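Local coordinates for protein lasso peptide isopeptidase AtxE2 (Asticcacaulis excentricus, PDB 5TXE) that hydrolyses the isopeptide bond of the lasso peptides astexin-2 and astexin-3, recognising their knotted shape and converting them to linear peptides, at residues A[493-496]-A[497-501]; A[579-583]-A[584-588]. The protein carries 1 engineered substitution. All blocks are in the same frame, centred on the assembly; numbering follows the deposited sequence.

In the fold
Both contacts are local and belong to the catalytic alpha/beta-hydrolase domain of the prolyl oligopeptidase family. Contact 1 (493-501) comes first along the chain and forms the opening turns of helix 494-512, which leads towards strand 521-525 and the nucleophile position, engineered to alanine here. Contact 2 (579-588) follows, in the loop between helices 563-570 and 591-594. Their centres lie about 17 Å apart, yet they meet directly. Trp493 stacks on the ring of Phe585, and its NE1 probably donates a hydrogen bond to Phe585 O at 2.8 Å. A helix start near the active site is thus tied to a loop whose Trp586 side chain lies about 8 Å from that of Asn562, which binds astexin-3.

Contact 1: residues A[493-496]-A[497-501]; sequences WRNR and WNILH
Asn495 O accepts the backbone N-H of Ile499 at 2.9 Å, one of the short i to i+4 bonds, and Ile499 CG1 lies 3.5 Å from the same oxygen in van der Waals contact. The others follow, Trp497 N to Trp493 O, Asn498 N to Arg494 O and Leu500 N to Arg496 O, so Trp493, at the N-cap position, supplies an acceptor to the first turn. One turn of the helix also pairs two side-chain amides. Asn495 and Asn498 both carry CG anti to the backbone N (chi1 -164° and 173°), which brings Asn498 ND2 to Asn495 OD1 in a straight but weak hydrogen bond of 3.3 Å, their planes 36° apart; ND2 also reaches Arg471 O weakly.

The turns open helix 494-512 of the beta-alpha-beta crossover between the parallel strands 463-467 and 521-525, which flank strand 431-436 in the alpha/beta-hydrolase sheet. The side chain of Arg496 lies about 7 Å from that of the catalytically important Tyr438. Ile499 runs alongside the arginine, and CD1 sits 4.0 Å above one face of the guanidinium, offset toward its rim: an aliphatic chain here leaves the N-H edge to polar partners. NH2 forms a salt bridge with Asp528 and a hydrogen bond with Thr532, which probably hold the group and balance its buried charge. Trp493 O approaches the Trp497 ring obliquely, 3.4 Å from CD1, while the ring meets Phe535 edge-to-face.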
loop_
_atom_site.group_PDB
_atom_site.type_symbol
_atom_site.label_atom_id
_atom_site.label_comp_id
_atom_site.label_asym_id
_atom_site.label_seq_id
_atom_site.Cartn_x
_atom_site.Cartn_y
_atom_site.Cartn_z
ATOM N N TRP A 493 -5.607 10.632 -22.046
ATOM C CA TRP A 493 -4.620 10.684 -21.008
ATOM C C TRP A 493 -4.634 12.013 -20.223
ATOM O O TRP A 493 -3.614 12.490 -19.776
ATOM C CB TRP A 493 -3.240 10.457 -21.620
ATOM C CG TRP A 493 -3.070 9.051 -22.225
ATOM C CD1 TRP A 493 -3.140 8.693 -23.554
ATOM C CD2 TRP A 493 -2.806 7.845 -21.508
ATOM N NE1 TRP A 493 -2.901 7.354 -23.691
ATOM C CE2 TRP A 493 -2.716 6.813 -22.446
ATOM C CE3 TRP A 493 -2.614 7.553 -20.165
ATOM C CZ2 TRP A 493 -2.447 5.521 -22.081
ATOM C CZ3 TRP A 493 -2.355 6.253 -19.799
ATOM C CH2 TRP A 493 -2.264 5.264 -20.754
ATOM N N ARG A 494 -5.808 12.583 -20.024
ATOM C CA ARG A 494 -5.912 13.907 -19.395
ATOM C C ARG A 494 -5.281 13.905 -18.012
ATOM O O ARG A 494 -4.465 14.744 -17.726
ATOM C CB ARG A 494 -7.393 14.403 -19.361
ATOM C CG ARG A 494 -7.888 14.984 -20.711
ATOM C CD ARG A 494 -9.432 15.210 -20.827
ATOM N NE ARG A 494 -9.838 16.258 -19.870
ATOM C CZ ARG A 494 -10.861 17.109 -20.009
ATOM N NH1 ARG A 494 -11.651 17.095 -21.074
ATOM N NH2 ARG A 494 -11.083 18.001 -19.056
ATOM N N ASN A 495 -5.594 12.915 -17.161
ATOM C CA ASN A 495 -4.992 12.921 -15.844
ATOM C C ASN A 495 -3.487 12.628 -15.848
ATOM O O ASN A 495 -2.760 13.141 -15.007
ATOM C CB ASN A 495 -5.707 11.984 -14.864
ATOM C CG ASN A 495 -5.324 12.288 -13.406
ATOM O OD1 ASN A 495 -5.266 13.453 -13.005
ATOM N ND2 ASN A 495 -5.040 11.263 -12.639
ATOM N N ARG A 496 -3.010 11.832 -16.792
ATOM C CA ARG A 496 -1.621 11.576 -16.824
ATOM C C ARG A 496 -0.885 12.823 -17.127
ATOM O O ARG A 496 0.221 13.044 -16.594
ATOM C CB ARG A 496 -1.284 10.557 -17.912
ATOM C CG ARG A 496 -0.256 9.567 -17.485
ATOM C CD ARG A 496 -1.042 8.623 -16.612
ATOM N NE ARG A 496 -0.390 8.312 -15.427
ATOM C CZ ARG A 496 -0.893 7.517 -14.505
ATOM N NH1 ARG A 496 -2.068 6.955 -14.659
ATOM N NH2 ARG A 496 -0.174 7.261 -13.440
ATOM N N TRP A 497 -1.445 13.656 -18.025
ATOM C CA TRP A 497 -0.834 15.002 -18.250
ATOM C C TRP A 497 -0.852 15.885 -16.998
ATOM O O TRP A 497 0.076 16.616 -16.730
ATOM C CB TRP A 497 -1.539 15.742 -19.361
ATOM C CG TRP A 497 -1.130 15.349 -20.711
ATOM C CD1 TRP A 497 -1.881 14.664 -21.674
ATOM C CD2 TRP A 497 0.103 15.677 -21.316
ATOM N NE1 TRP A 497 -1.141 14.555 -22.828
ATOM C CE2 TRP A 497 0.077 15.167 -22.627
ATOM C CE3 TRP A 497 1.239 16.348 -20.869
ATOM C CZ2 TRP A 497 1.139 15.302 -23.477
ATOM C CZ3 TRP A 497 2.291 16.488 -21.725
ATOM C CH2 TRP A 497 2.243 15.969 -23.013
ATOM N N ASN A 498 -1.934 15.851 -16.241
ATOM C CA ASN A 498 -1.984 16.637 -14.984
ATOM C C ASN A 498 -0.887 16.179 -14.025
ATOM O O ASN A 498 -0.237 16.993 -13.309
ATOM C CB ASN A 498 -3.350 16.444 -14.315
ATOM C CG ASN A 498 -3.444 17.098 -12.911
ATOM O OD1 ASN A 498 -3.083 18.273 -12.710
ATOM N ND2 ASN A 498 -3.952 16.321 -11.936
ATOM N N ILE A 499 -0.692 14.861 -13.963
ATOM C CA ILE A 499 0.414 14.349 -13.157
ATOM C C ILE A 499 1.775 14.818 -13.655
ATOM O O ILE A 499 2.628 15.286 -12.886
ATOM C CB ILE A 499 0.336 12.812 -13.023
ATOM C CG1 ILE A 499 -0.873 12.482 -12.169
ATOM C CG2 ILE A 499 1.599 12.277 -12.337
ATOM C CD1 ILE A 499 -1.371 11.079 -12.349
ATOM N N LEU A 500 2.002 14.675 -14.940
ATOM C CA LEU A 500 3.314 15.037 -15.479
ATOM C C LEU A 500 3.578 16.540 -15.312
ATOM O O LEU A 500 4.692 16.962 -14.934
ATOM C CB LEU A 500 3.399 14.671 -16.925
ATOM C CG LEU A 500 4.678 15.077 -17.632
ATOM C CD1 LEU A 500 5.890 14.427 -17.044
ATOM C CD2 LEU A 500 4.596 14.704 -19.081
ATOM N N HIS A 501 2.546 17.343 -15.566
ATOM C CA HIS A 501 2.692 18.796 -15.408
ATOM C C HIS A 501 2.935 19.144 -13.983
ATOM O O HIS A 501 3.691 20.069 -13.695
ATOM C CB HIS A 501 1.451 19.520 -15.882
ATOM C CG HIS A 501 1.264 19.563 -17.369
ATOM N ND1 HIS A 501 2.300 19.735 -18.265
ATOM C CD2 HIS A 501 0.137 19.514 -18.110
ATOM C CE1 HIS A 501 1.822 19.771 -19.494
ATOM N NE2 HIS A 501 0.512 19.633 -19.427
#

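Contact 2: residues A[579-583]-A[584-588]; sequences QADDG and PFWAA
The backbone N-H of Phe585 ends on the side-chain oxygen of Gln579, N to OE1 3.0 Å, nearly straight at 167°, with the donor in the amide plane on a lone pair. That oxygen also lies 3.0 Å from Pro584 CD. Proline suits this place: its nitrogen has no hydrogen, and the oxygen serves the next N-H. Extended beyond CG (chi2 177°), the glutamine reaches Phe585 at CB, 3.5 Å from OE1, the amide plane 83° from the ring's. Gly583 allows this, since a beta carbon there would clash with OE1. With only an alanine in place of Gln579, the N-H of Phe585 is likely to lose this acceptor, and a gap would probably open beside the proline ring.

Behind this grip stands a type I beta turn from Ala580 to Gly583, closed by Gly583 N to Ala580 O at 3.0 Å, after which 584-588 have helical backbone angles without the regular bonds. Trp586 turns its pyrrole edge to the bend, the rest packing on Ile575 and helix 555-560. Its CD1 lies 3.3 Å from Ala580 O, near the ring plane, and NE1 bonds weakly to Gln579 O but more firmly to Glu576 O. Phe585 brings CD2 to 3.6 Å above the centre of the indole. Farther out, Asp581 OD1 rests 3.6 Å from Trp586 CB; the carboxylate is held by Ser590 OG on OD2 and Ser555 N on OD1.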
loop_
_atom_site.group_PDB
_atom_site.type_symbol
_atom_site.label_atom_id
_atom_site.label_comp_id
_atom_site.label_asym_id
_atom_site.label_seq_id
_atom_site.Cartn_x
_atom_site.Cartn_y
_atom_site.Cartn_z
ATOM N N GLN A 579 -7.988 -1.550 -28.973
ATOM C CA GLN A 579 -7.014 -1.040 -29.961
ATOM C C GLN A 579 -5.705 -1.856 -29.885
ATOM O O GLN A 579 -5.174 -2.141 -28.797
ATOM C CB GLN A 579 -6.736 0.449 -29.725
ATOM C CG GLN A 579 -7.896 1.398 -30.039
ATOM C CD GLN A 579 -7.522 2.834 -29.705
ATOM O OE1 GLN A 579 -6.370 3.257 -29.875
ATOM N NE2 GLN A 579 -8.462 3.559 -29.146
ATOM N N ALA A 580 -5.208 -2.218 -31.059
ATOM C CA ALA A 580 -3.876 -2.736 -31.232
ATOM C C ALA A 580 -2.844 -1.654 -30.874
ATOM O O ALA A 580 -3.183 -0.480 -30.627
ATOM C CB ALA A 580 -3.683 -3.190 -32.681
ATOM N N ASP A 581 -1.580 -2.042 -30.868
ATOM C CA ASP A 581 -0.594 -1.158 -30.323
ATOM C C ASP A 581 -0.305 0.082 -31.124
ATOM O O ASP A 581 0.285 1.025 -30.581
ATOM C CB ASP A 581 0.742 -1.846 -30.109
ATOM C CG ASP A 581 1.492 -1.237 -28.938
ATOM O OD1 ASP A 581 0.835 -0.781 -27.918
ATOM O OD2 ASP A 581 2.705 -1.135 -29.086
ATOM N N ASP A 582 -0.645 0.055 -32.411
ATOM C CA ASP A 582 -0.455 1.215 -33.312
ATOM C C ASP A 582 -1.732 2.119 -33.307
ATOM O O ASP A 582 -1.856 3.026 -34.104
ATOM C CB ASP A 582 -0.095 0.768 -34.745
ATOM C CG ASP A 582 -1.211 -0.092 -35.411
ATOM O OD1 ASP A 582 -2.272 -0.334 -34.810
ATOM O OD2 ASP A 582 -1.025 -0.521 -36.552
ATOM N N GLY A 583 -2.655 1.852 -32.384
ATOM C CA GLY A 583 -3.847 2.666 -32.267
ATOM C C GLY A 583 -3.546 3.963 -31.516
ATOM O O GLY A 583 -2.482 4.107 -30.867
ATOM N N PRO A 584 -4.458 4.928 -31.626
ATOM C CA PRO A 584 -4.179 6.269 -31.096
ATOM C C PRO A 584 -3.951 6.320 -29.564
ATOM O O PRO A 584 -3.127 7.086 -29.103
ATOM C CB PRO A 584 -5.418 7.062 -31.475
ATOM C CG PRO A 584 -6.476 6.021 -31.735
ATOM C CD PRO A 584 -5.751 4.849 -32.314
ATOM N N PHE A 585 -4.686 5.520 -28.798
ATOM C CA PHE A 585 -4.589 5.561 -27.342
ATOM C C PHE A 585 -3.189 5.175 -26.877
ATOM O O PHE A 585 -2.629 5.836 -26.077
ATOM C CB PHE A 585 -5.674 4.659 -26.788
ATOM C CG PHE A 585 -5.656 4.530 -25.315
ATOM C CD1 PHE A 585 -6.173 5.535 -24.509
ATOM C CD2 PHE A 585 -5.122 3.382 -24.718
ATOM C CE1 PHE A 585 -6.139 5.412 -23.125
ATOM C CE2 PHE A 585 -5.088 3.250 -23.343
ATOM C CZ PHE A 585 -5.576 4.264 -22.545
ATOM N N TRP A 586 -2.584 4.174 -27.481
ATOM C CA TRP A 586 -1.294 3.653 -27.057
ATOM C C TRP A 586 -0.082 4.479 -27.500
ATOM O O TRP A 586 1.017 4.323 -26.969
ATOM C CB TRP A 586 -1.198 2.191 -27.549
ATOM C CG TRP A 586 -2.279 1.298 -26.928
ATOM C CD1 TRP A 586 -3.334 0.659 -27.574
ATOM C CD2 TRP A 586 -2.427 1.013 -25.536
ATOM N NE1 TRP A 586 -4.117 0.006 -26.641
ATOM C CE2 TRP A 586 -3.570 0.189 -25.392
ATOM C CE3 TRP A 586 -1.699 1.364 -24.408
ATOM C CZ2 TRP A 586 -3.992 -0.275 -24.160
ATOM C CZ3 TRP A 586 -2.104 0.907 -23.185
ATOM C CH2 TRP A 586 -3.258 0.096 -23.062
ATOM N N ALA A 587 -0.247 5.377 -28.458
ATOM C CA ALA A 587 0.887 6.168 -28.961
ATOM C C ALA A 587 1.538 7.039 -27.910
ATOM O O ALA A 587 2.734 7.366 -27.998
ATOM C CB ALA A 587 0.398 7.060 -30.088
ATOM N N ALA A 588 0.783 7.395 -26.880
ATOM C CA ALA A 588 1.352 8.228 -25.818
ATOM C C ALA A 588 2.198 7.469 -24.829
ATOM O O ALA A 588 2.890 8.100 -24.028
ATOM C CB ALA A 588 0.207 8.882 -25.063
#